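Local structure of cysteine synthase 3 (Entamoeba histolytica, 6KR5) at residues 22-27 against 45-50; 84-89 against 106-111; 114-119 against 310-315; 170-175 against 198-203. The protein probably makes cysteine from O-acetylserine and sulfide, as a pyridoxal-phosphate-dependent O-acetylserine sulfhydrylase. One frame throughout, in Å; residues are numbered along the deposited sequence. Where two conformers were deposited one is given.

Overall arrangement
Contacts 2 and 3 adjoin beside the cofactor, their centres 12 Å apart. They meet where Asn-88 OD1 receives Arg-312 NH1 at 2.9 Å; the Asn-88 amide also reaches the pyridoxal phosphate, and the Tyr-313 side chain of contact 3 lies about 4 Å from it. Contact 1 lies in the six-stranded sheet, its centre 26 Å from that of contact 2 across the chain's centre. Contact 4 packs helices beside it, 13 Å between centres, and a salt bridge from Lys-47 NZ to Glu-175 OE1 (2.8 Å) joins the two. The side chains of Glu-49 in contact 1 and Val-200 in contact 4 are about 8 Å from the cofactor. Contacts 1, 3 and 4 touch the second subunit.

Contact 1: residues 22-27 against 45-50; sequences GGTPLV and LVKLEC
Leu-26 drops its CD1 methyl into the groove between Leu-45 and Lys-47, 3.6 Å from Leu-45 CB; its CG stands anti to the backbone N (chi1 -173°), and the two leucine side chains cross at about a right angle. On the other face of this antiparallel pairing Val-27 CG2 abuts Leu-48 CD1 at 3.6 Å, while the Val-46 CG2 methyl lies against the Val-27 carbonyl. Between the faces, Val-27 and Val-46 form a hydrogen-bonded pair, with Val-46 N to Val-27 O at 2.8 Å. Leu-48 N donates to Pro-25 O at 3.0 Å. Just before the strand, Thr-24 fills the hollow under the bent Lys-47 and Glu-49 chains. Its OG1 takes a hydrogen bond from Lys-47 NZ (2.9 Å) and gives one to Glu-49 OE2 (2.7 Å), which it meets from above the carboxylate plane. Lys-47 NZ is also salt-bridged to Glu-175, and Glu-49 to Arg-60. Strand 43-48 lies between strands 26-28 and 301-306, with helix 169-179 packed on Lys-47 and Leu-26; strand 26-28 pairs in parallel with a strand of the second subunit, carrying the sheet across the dimer interface.

Contact 2: residues 84-89 against 106-111; sequences ATSGNT and IVMPST. With PLP (pyridoxal-5'-phosphate), chain D.
The beta-alpha-beta unit of strand 80-84, helix 88-100 and strand 104-109 turns here from strand to helix through the Thr-Ser-Gly-Asn-Thr sequence, whose end enters the helix; in O-acetylserine sulfhydrylases this segment typically receives the substrate carboxylate. At the last parallel rung Ala-84 pairs with Val-107, and Thr-85 N donates to Val-107 O at 3.1 Å along a bent path (138° at the hydrogen). Ile-106 pushes its CG2 methyl against the Thr-85 carbonyl, 3.2 Å from Thr-85 O, and reaches Thr-85 CG2 at 3.8 Å. Thr-85 OG1, set anti to its own amide nitrogen (chi1 174°), accepts from Gly-87 N at 3.1 Å, an ST turn that bends the chain away from strand 104-109. Ser-86 and Met-108 are both modelled in two conformers; in the given ones Ser-86 OG lies 3.4 Å from Met-108 CB, and a water then links this hydroxyl to the Val-107 carbonyl. The turn delivers Asn-88 to the cofactor, where Asn-88 ND2 donates to the phenolic oxygen O3 of pyridoxal phosphate at 2.9 Å. Asp-308 also accepts from ND2, and Arg-312 donates to OD1. Gripped at both ends, the amide is fixed in rotation with its NH2 toward the phenolic oxygen, and the bond would help stabilise negative charge on O3.

Contact 3: residues 114-119 against 310-315; sequences VERQMI and GERYLS
Arg-116 and Arg-312 bring their side chains across each other at about a right angle. The bent Arg-312 chain lays its CG over one face of the Arg-116 guanidinium, 3.6 Å from Arg-116 NH2, and its CD is equally close to that nitrogen. Tyr-313 OH lies at the guanidinium's edge, near its plane, with 3.6 Å between it and Arg-116 NH2. Farther out, Ser-315 OG donates to Glu-115 OE1 at 3.1 Å, arriving from above the carboxylate plane, about 50° out of it. The Ser-315 hydroxyl stands between its backbone N and carbonyl carbon (chi1 52°), which turns it to the helix. Two waters complete the seam at the Arg-312 carbonyl: one donates to Arg-312 O at 2.7 Å and also to Glu-115 OE1, while the other takes a hydrogen bond from Arg-116 NH1 (3.0 Å) and gives one to the same Arg-312 carbonyl. A second shell holds these groups. Ser-113 bonds Arg-116 NH1, the Met-54 carbonyl receives Arg-312 NH2, and Asp-308 is hydrogen-bonded to Tyr-313 OH, whose ring touches the cofactor. Across the dimer, Arg-312 is salt-bridged to Glu-311 of the second subunit. The guanidinium planes are turned 73° apart and their charged atoms stay clear of each other, Arg-116 NH2 and Arg-312 NE being 4.9 Å apart; Arg-116 meets the aliphatic part of Arg-312 instead. Glu-311 of the second subunit probably offsets the charge of Arg-312, which would ease the approach of the two arginines beside the cofactor pocket.

Contact 4: residues 170-175 against 198-203; sequences VYTANE and IGVGEN
The Asn-203 amide meets Val-170 on one side of its plane and its own helix on the other. The Val-170 CG2 methyl comes in at a slant, 3.7 Å from Asn-203 ND2 and somewhat farther from OD1. From the far side of the amide plane, and only 23° out of it, Gly-199 O accepts from Asn-203 ND2 at 2.8 Å. That carbonyl also takes the helical bond from Asn-203 N, the two donors reaching it from opposite faces. Held back on its own helix in this way, Asn-203 turns a methylene to its neighbour: Asn-203 CB touches Ala-173 CB at 3.5 Å, the closest approach of the two segments. One turn earlier, Val-200 presses CG2 against Thr-172 CG2 at 3.9 Å, the two side chains crossing at about a right angle. The small Ala-173 lets the axes of 170-175 and 198-203 pass 8.2 Å apart at a crossing angle of -52°, and no hydrogen bond joins these two segments. Thr-172 OG1 turns instead to His-169 in its own helix. Helix 195-207 is the crossover between the parallel strands 186-190 and 212-218 of the six-stranded sheet. Helix 169-179 lies against it through Val-200, which also touches His-169 and Ile-176. Helix 58-72 packs on Thr-172 through Arg-60, and Pro-9 of the second subunit packs on Asn-174 and Glu-175.

Contact 1: residues 22-27 against 45-50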
# COMPACT_ATOMS: atom_id res chain seq x y z
N GLY B 22 3.69 -10.89 -3.45
CA GLY B 22 2.86 -12.01 -3.08
C GLY B 22 2.81 -12.27 -1.58
O GLY B 22 3.08 -11.40 -0.73
N GLY B 23 2.42 -13.50 -1.26
CA GLY B 23 2.16 -13.85 0.14
C GLY B 23 1.22 -12.87 0.82
O GLY B 23 1.48 -12.46 1.96
N THR B 24 0.15 -12.48 0.14
CA THR B 24 -0.75 -11.44 0.63
C THR B 24 -1.77 -11.99 1.62
O THR B 24 -2.08 -13.18 1.61
CB THR B 24 -1.47 -10.79 -0.54
OG1 THR B 24 -2.18 -11.79 -1.27
CG2 THR B 24 -0.48 -10.08 -1.47
N PRO B 25 -2.31 -11.14 2.49
CA PRO B 25 -3.18 -11.63 3.56
C PRO B 25 -4.55 -12.03 3.06
O PRO B 25 -5.08 -11.45 2.11
CB PRO B 25 -3.29 -10.44 4.52
CG PRO B 25 -2.31 -9.43 4.04
CD PRO B 25 -2.08 -9.69 2.60
N LEU B 26 -5.13 -13.02 3.74
CA LEU B 26 -6.51 -13.45 3.54
C LEU B 26 -7.28 -13.11 4.81
O LEU B 26 -6.91 -13.59 5.89
CB LEU B 26 -6.56 -14.94 3.23
CG LEU B 26 -7.90 -15.54 2.82
CD1 LEU B 26 -8.46 -14.86 1.59
CD2 LEU B 26 -7.71 -17.03 2.55
N VAL B 27 -8.31 -12.27 4.69
CA VAL B 27 -8.95 -11.60 5.82
C VAL B 27 -10.45 -11.86 5.81
O VAL B 27 -11.10 -11.80 4.76
CB VAL B 27 -8.67 -10.08 5.79
CG1 VAL B 27 -9.29 -9.37 7.01
CG2 VAL B 27 -7.17 -9.82 5.71
N LEU B 45 -14.06 -14.48 2.69
CA LEU B 45 -12.68 -14.05 2.92
C LEU B 45 -12.20 -13.24 1.73
O LEU B 45 -12.50 -13.59 0.58
CB LEU B 45 -11.75 -15.25 3.11
CG LEU B 45 -12.24 -16.32 4.09
CD1 LEU B 45 -11.24 -17.48 4.08
CD2 LEU B 45 -12.40 -15.71 5.48
N VAL B 46 -11.45 -12.17 2.00
CA VAL B 46 -10.92 -11.31 0.95
C VAL B 46 -9.40 -11.42 0.92
O VAL B 46 -8.74 -11.35 1.96
CB VAL B 46 -11.37 -9.85 1.13
CG1 VAL B 46 -12.85 -9.72 0.78
CG2 VAL B 46 -11.09 -9.31 2.54
N LYS B 47 -8.85 -11.59 -0.29
CA LYS B 47 -7.41 -11.68 -0.48
C LYS B 47 -6.92 -10.31 -0.95
O LYS B 47 -7.33 -9.83 -2.01
CB LYS B 47 -7.05 -12.76 -1.50
CG LYS B 47 -5.54 -12.97 -1.58
CD LYS B 47 -5.17 -14.31 -2.18
CE LYS B 47 -3.66 -14.49 -2.22
NZ LYS B 47 -2.98 -14.59 -0.88
N LEU B 48 -6.05 -9.69 -0.15
CA LEU B 48 -5.73 -8.27 -0.31
C LEU B 48 -4.46 -8.10 -1.14
O LEU B 48 -3.35 -8.01 -0.61
CB LEU B 48 -5.60 -7.61 1.06
CG LEU B 48 -6.82 -7.89 1.92
CD1 LEU B 48 -6.64 -7.18 3.25
CD2 LEU B 48 -8.05 -7.38 1.24
N GLU B 49 -4.64 -8.00 -2.46
CA GLU B 49 -3.50 -7.80 -3.34
C GLU B 49 -2.92 -6.40 -3.21
O GLU B 49 -1.85 -6.13 -3.76
CB GLU B 49 -3.90 -8.13 -4.78
CG GLU B 49 -4.21 -9.62 -4.93
CD GLU B 49 -2.98 -10.48 -4.67
OE1 GLU B 49 -1.96 -10.24 -5.35
OE2 GLU B 49 -3.02 -11.38 -3.79
N CYS B 50 -3.58 -5.52 -2.47
CA CYS B 50 -2.99 -4.24 -2.14
C CYS B 50 -1.74 -4.38 -1.28
O CYS B 50 -0.98 -3.41 -1.15
CB CYS B 50 -4.03 -3.39 -1.42
SG CYS B 50 -3.44 -1.77 -1.00

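Contact 2: residues 84-89 against 106-111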
# COMPACT_ATOMS: atom_id res chain seq x y z
N ALA B 84 1.29 -1.45 -23.88
CA ALA B 84 0.30 -0.39 -24.01
C ALA B 84 -0.64 -0.53 -22.83
O ALA B 84 -1.44 -1.47 -22.77
CB ALA B 84 -0.45 -0.49 -25.34
N THR B 85 -0.53 0.38 -21.87
CA THR B 85 -1.32 0.27 -20.65
C THR B 85 -1.35 1.62 -19.96
O THR B 85 -0.35 2.33 -19.94
CB THR B 85 -0.76 -0.80 -19.70
OG1 THR B 85 -1.48 -0.77 -18.46
CG2 THR B 85 0.71 -0.55 -19.39
N SER B 86 -2.50 1.95 -19.38
CA SER B 86 -2.66 3.12 -18.53
C SER B 86 -2.92 2.72 -17.08
O SER B 86 -3.17 3.60 -16.24
CB SER B 86 -3.78 4.01 -19.06
OG SER B 86 -3.56 4.38 -20.41
N GLY B 87 -2.86 1.43 -16.76
CA GLY B 87 -3.23 0.95 -15.45
C GLY B 87 -2.16 0.23 -14.66
O GLY B 87 -0.96 0.50 -14.80
N ASN B 88 -2.59 -0.69 -13.81
CA ASN B 88 -1.67 -1.31 -12.86
C ASN B 88 -0.60 -2.16 -13.56
O ASN B 88 0.48 -2.35 -12.99
CB ASN B 88 -2.44 -2.14 -11.86
CG ASN B 88 -3.20 -1.29 -10.88
OD1 ASN B 88 -2.76 -0.20 -10.51
ND2 ASN B 88 -4.35 -1.79 -10.44
N THR B 89 -0.89 -2.70 -14.74
CA THR B 89 0.11 -3.51 -15.43
C THR B 89 1.38 -2.71 -15.67
O THR B 89 2.50 -3.23 -15.50
CB THR B 89 -0.46 -4.03 -16.73
OG1 THR B 89 -1.52 -4.93 -16.42
CG2 THR B 89 0.61 -4.76 -17.56
N ILE B 106 6.23 2.40 -21.81
CA ILE B 106 4.78 2.30 -21.62
C ILE B 106 4.10 3.29 -22.55
O ILE B 106 4.40 4.49 -22.52
CB ILE B 106 4.37 2.58 -20.16
CG1 ILE B 106 5.10 1.64 -19.20
CG2 ILE B 106 2.84 2.54 -20.02
CD1 ILE B 106 4.78 0.19 -19.34
N VAL B 107 3.16 2.79 -23.37
CA VAL B 107 2.42 3.61 -24.31
C VAL B 107 1.04 3.88 -23.74
O VAL B 107 0.33 2.95 -23.36
CB VAL B 107 2.30 2.91 -25.68
CG1 VAL B 107 1.73 3.87 -26.70
CG2 VAL B 107 3.67 2.38 -26.11
N MET B 108 0.65 5.15 -23.68
CA MET B 108 -0.64 5.55 -23.13
C MET B 108 -1.00 6.93 -23.68
O MET B 108 -0.11 7.68 -24.09
CB MET B 108 -0.58 5.59 -21.59
CG MET B 108 0.55 6.46 -21.09
SD MET B 108 0.88 6.19 -19.34
CE MET B 108 -0.78 6.32 -18.70
N PRO B 109 -2.29 7.27 -23.70
CA PRO B 109 -2.66 8.64 -24.11
C PRO B 109 -2.17 9.65 -23.08
O PRO B 109 -2.16 9.38 -21.88
CB PRO B 109 -4.19 8.59 -24.17
CG PRO B 109 -4.54 7.13 -24.20
CD PRO B 109 -3.47 6.45 -23.40
N SER B 110 -1.78 10.84 -23.57
CA SER B 110 -1.07 11.80 -22.73
C SER B 110 -1.89 12.23 -21.52
O SER B 110 -1.33 12.58 -20.48
CB SER B 110 -0.67 13.02 -23.55
OG SER B 110 -1.78 13.88 -23.77
N THR B 111 -3.21 12.21 -21.64
CA THR B 111 -4.10 12.70 -20.59
C THR B 111 -4.62 11.60 -19.67
O THR B 111 -5.40 11.90 -18.76
CB THR B 111 -5.28 13.44 -21.23
OG1 THR B 111 -5.86 12.62 -22.24
CG2 THR B 111 -4.79 14.74 -21.86
N1 PLP D . -8.70 -4.94 -10.98
C2 PLP D . -7.53 -4.25 -11.09
C2A PLP D . -7.40 -2.95 -10.35
C3 PLP D . -6.50 -4.75 -11.86
O3 PLP D . -5.34 -4.03 -11.96
C4 PLP D . -6.65 -5.96 -12.53
C4A PLP D . -5.60 -6.47 -13.44
O4A PLP D . -4.57 -5.81 -13.64
C5 PLP D . -7.85 -6.66 -12.40
C6 PLP D . -8.87 -6.14 -11.64
C5A PLP D . -8.11 -7.96 -13.14
O4P PLP D . -7.17 -8.97 -12.89
P PLP D . -6.82 -9.94 -14.12
O1P PLP D . -8.13 -10.44 -14.70
O2P PLP D . -6.08 -9.12 -15.13
O3P PLP D . -5.99 -11.04 -13.56
O HOH W 1 -2.49 2.81 -22.82

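Contact 3: residues 114-119 against 310-315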
# COMPACT_ATOMS: atom_id res chain seq x y z
N VAL B 114 -2.75 10.37 -15.05
CA VAL B 114 -1.54 11.16 -14.86
C VAL B 114 -0.82 10.77 -13.57
O VAL B 114 0.41 10.87 -13.48
CB VAL B 114 -1.87 12.67 -14.89
CG1 VAL B 114 -2.26 13.07 -16.30
CG2 VAL B 114 -2.99 12.98 -13.92
N GLU B 115 -1.55 10.29 -12.56
CA GLU B 115 -0.90 9.81 -11.35
C GLU B 115 -0.10 8.55 -11.62
O GLU B 115 1.04 8.41 -11.15
CB GLU B 115 -1.92 9.57 -10.24
CG GLU B 115 -2.71 10.81 -9.87
CD GLU B 115 -3.78 10.52 -8.83
OE1 GLU B 115 -4.55 9.55 -9.03
OE2 GLU B 115 -3.85 11.25 -7.83
N ARG B 116 -0.67 7.62 -12.40
CA ARG B 116 0.08 6.41 -12.74
C ARG B 116 1.26 6.74 -13.64
O ARG B 116 2.31 6.09 -13.54
CB ARG B 116 -0.83 5.39 -13.42
CG ARG B 116 -1.67 4.58 -12.45
CD ARG B 116 -2.25 3.38 -13.16
NE ARG B 116 -3.12 2.57 -12.32
CZ ARG B 116 -4.39 2.87 -12.07
NH1 ARG B 116 -4.94 3.96 -12.59
NH2 ARG B 116 -5.12 2.07 -11.30
N GLN B 117 1.10 7.73 -14.52
CA GLN B 117 2.24 8.26 -15.28
C GLN B 117 3.37 8.65 -14.36
O GLN B 117 4.54 8.34 -14.62
CB GLN B 117 1.83 9.48 -16.10
CG GLN B 117 1.08 9.17 -17.34
CD GLN B 117 0.85 10.40 -18.19
OE1 GLN B 117 1.75 11.23 -18.37
NE2 GLN B 117 -0.37 10.54 -18.71
N MET B 118 3.04 9.38 -13.30
CA MET B 118 4.06 9.84 -12.37
C MET B 118 4.71 8.67 -11.65
O MET B 118 5.93 8.65 -11.47
CB MET B 118 3.43 10.83 -11.39
CG MET B 118 4.36 11.38 -10.34
SD MET B 118 3.47 12.62 -9.37
CE MET B 118 3.09 13.83 -10.62
N ILE B 119 3.92 7.67 -11.25
CA ILE B 119 4.49 6.49 -10.60
C ILE B 119 5.45 5.79 -11.56
O ILE B 119 6.58 5.45 -11.19
CB ILE B 119 3.39 5.53 -10.12
CG1 ILE B 119 2.57 6.12 -8.98
CG2 ILE B 119 4.00 4.20 -9.68
CD1 ILE B 119 1.35 5.28 -8.67
N GLY B 310 -8.12 1.44 -2.66
CA GLY B 310 -8.92 2.60 -3.00
C GLY B 310 -8.12 3.89 -3.08
O GLY B 310 -8.57 4.82 -3.75
N GLU B 311 -6.96 3.95 -2.43
CA GLU B 311 -6.14 5.16 -2.48
C GLU B 311 -5.74 5.50 -3.91
O GLU B 311 -5.54 6.68 -4.24
CB GLU B 311 -4.90 4.99 -1.60
CG GLU B 311 -4.04 6.26 -1.53
CD GLU B 311 -2.89 6.16 -0.55
OE1 GLU B 311 -2.66 5.06 0.01
OE2 GLU B 311 -2.23 7.19 -0.33
N ARG B 312 -5.64 4.50 -4.78
CA ARG B 312 -5.35 4.71 -6.19
C ARG B 312 -6.50 5.36 -6.95
O ARG B 312 -6.35 5.66 -8.14
CB ARG B 312 -4.97 3.36 -6.82
CG ARG B 312 -4.14 3.45 -8.10
CD ARG B 312 -3.24 2.22 -8.28
NE ARG B 312 -2.05 2.31 -7.45
CZ ARG B 312 -1.16 1.33 -7.32
NH1 ARG B 312 -1.34 0.19 -7.98
NH2 ARG B 312 -0.11 1.49 -6.54
N TYR B 313 -7.65 5.59 -6.30
CA TYR B 313 -8.83 6.14 -6.95
C TYR B 313 -9.32 7.42 -6.30
O TYR B 313 -10.46 7.82 -6.51
CB TYR B 313 -9.95 5.09 -6.96
CG TYR B 313 -9.46 3.86 -7.67
CD1 TYR B 313 -9.48 3.79 -9.06
CD2 TYR B 313 -8.91 2.81 -6.96
CE1 TYR B 313 -8.98 2.69 -9.71
CE2 TYR B 313 -8.41 1.71 -7.60
CZ TYR B 313 -8.45 1.65 -8.97
OH TYR B 313 -7.95 0.55 -9.62
N LEU B 314 -8.46 8.10 -5.53
CA LEU B 314 -8.88 9.34 -4.88
C LEU B 314 -9.15 10.45 -5.89
O LEU B 314 -9.88 11.39 -5.58
CB LEU B 314 -7.83 9.80 -3.88
CG LEU B 314 -7.55 8.84 -2.73
CD1 LEU B 314 -6.41 9.40 -1.89
CD2 LEU B 314 -8.79 8.65 -1.89
N SER B 315 -8.57 10.35 -7.09
CA SER B 315 -8.81 11.31 -8.15
C SER B 315 -10.18 11.14 -8.81
O SER B 315 -10.56 11.98 -9.63
CB SER B 315 -7.71 11.18 -9.21
OG SER B 315 -7.56 9.83 -9.62
O HOH W 2 -4.26 6.44 -9.72
O HOH W 3 -7.26 5.34 -11.24

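Contact 4: residues 170-175 against 198-203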
# COMPACT_ATOMS: atom_id res chain seq x y z
N VAL B 170 0.12 -19.32 -9.85
CA VAL B 170 0.46 -20.52 -9.09
C VAL B 170 0.67 -20.13 -7.63
O VAL B 170 0.20 -20.82 -6.71
CB VAL B 170 1.71 -21.20 -9.68
CG1 VAL B 170 2.14 -22.37 -8.81
CG2 VAL B 170 1.42 -21.67 -11.09
N TYR B 171 1.31 -18.99 -7.40
CA TYR B 171 1.54 -18.52 -6.04
C TYR B 171 0.24 -18.05 -5.39
O TYR B 171 -0.07 -18.43 -4.25
CB TYR B 171 2.58 -17.40 -6.04
CG TYR B 171 3.98 -17.86 -6.38
CD1 TYR B 171 4.42 -17.94 -7.70
CD2 TYR B 171 4.87 -18.21 -5.36
CE1 TYR B 171 5.71 -18.36 -8.00
CE2 TYR B 171 6.16 -18.63 -5.65
CZ TYR B 171 6.57 -18.70 -6.97
OH TYR B 171 7.85 -19.11 -7.25
N THR B 172 -0.55 -17.23 -6.10
CA THR B 172 -1.82 -16.78 -5.55
C THR B 172 -2.67 -17.96 -5.10
O THR B 172 -3.18 -17.98 -3.98
CB THR B 172 -2.57 -15.94 -6.60
OG1 THR B 172 -1.66 -15.06 -7.26
CG2 THR B 172 -3.70 -15.14 -5.95
N ALA B 173 -2.80 -18.96 -5.97
CA ALA B 173 -3.60 -20.13 -5.65
C ALA B 173 -3.02 -20.91 -4.48
O ALA B 173 -3.76 -21.33 -3.58
CB ALA B 173 -3.72 -21.04 -6.87
N ASN B 174 -1.70 -21.11 -4.47
CA ASN B 174 -1.10 -21.85 -3.36
C ASN B 174 -1.32 -21.13 -2.04
O ASN B 174 -1.58 -21.77 -1.01
CB ASN B 174 0.40 -22.04 -3.58
CG ASN B 174 1.02 -22.90 -2.49
OD1 ASN B 174 0.60 -24.03 -2.27
ND2 ASN B 174 2.01 -22.35 -1.78
N GLU B 175 -1.21 -19.80 -2.04
CA GLU B 175 -1.49 -19.04 -0.83
C GLU B 175 -2.92 -19.27 -0.35
O GLU B 175 -3.15 -19.44 0.85
CB GLU B 175 -1.25 -17.55 -1.09
CG GLU B 175 0.21 -17.22 -1.33
CD GLU B 175 0.41 -15.89 -2.03
OE1 GLU B 175 -0.42 -14.98 -1.82
OE2 GLU B 175 1.40 -15.75 -2.78
N ILE B 198 -8.38 -17.45 -14.38
CA ILE B 198 -7.96 -18.70 -15.02
C ILE B 198 -6.81 -19.33 -14.25
O ILE B 198 -6.81 -20.54 -14.02
CB ILE B 198 -7.59 -18.46 -16.50
CG1 ILE B 198 -8.79 -17.92 -17.29
CG2 ILE B 198 -7.04 -19.75 -17.13
CD1 ILE B 198 -10.10 -18.67 -17.04
N GLY B 199 -5.82 -18.53 -13.85
CA GLY B 199 -4.68 -19.08 -13.13
C GLY B 199 -5.06 -19.62 -11.77
O GLY B 199 -4.68 -20.74 -11.39
N VAL B 200 -5.79 -18.83 -10.98
CA VAL B 200 -6.21 -19.32 -9.67
C VAL B 200 -7.20 -20.46 -9.83
O VAL B 200 -7.13 -21.47 -9.12
CB VAL B 200 -6.78 -18.18 -8.81
CG1 VAL B 200 -7.31 -18.73 -7.48
CG2 VAL B 200 -5.73 -17.13 -8.56
N GLY B 201 -8.15 -20.31 -10.76
CA GLY B 201 -9.15 -21.35 -10.95
C GLY B 201 -8.54 -22.68 -11.36
O GLY B 201 -8.85 -23.72 -10.78
N GLU B 202 -7.63 -22.65 -12.34
CA GLU B 202 -7.01 -23.90 -12.78
C GLU B 202 -6.20 -24.54 -11.67
O GLU B 202 -6.23 -25.76 -11.48
CB GLU B 202 -6.13 -23.65 -14.01
CG GLU B 202 -6.91 -23.44 -15.30
CD GLU B 202 -6.01 -23.32 -16.52
OE1 GLU B 202 -4.88 -22.80 -16.38
OE2 GLU B 202 -6.44 -23.74 -17.61
N ASN B 203 -5.45 -23.73 -10.91
CA ASN B 203 -4.56 -24.30 -9.91
C ASN B 203 -5.30 -24.76 -8.67
O ASN B 203 -4.88 -25.73 -8.03
CB ASN B 203 -3.46 -23.30 -9.55
CG ASN B 203 -2.37 -23.25 -10.60
OD1 ASN B 203 -1.62 -24.22 -10.77
ND2 ASN B 203 -2.27 -22.13 -11.29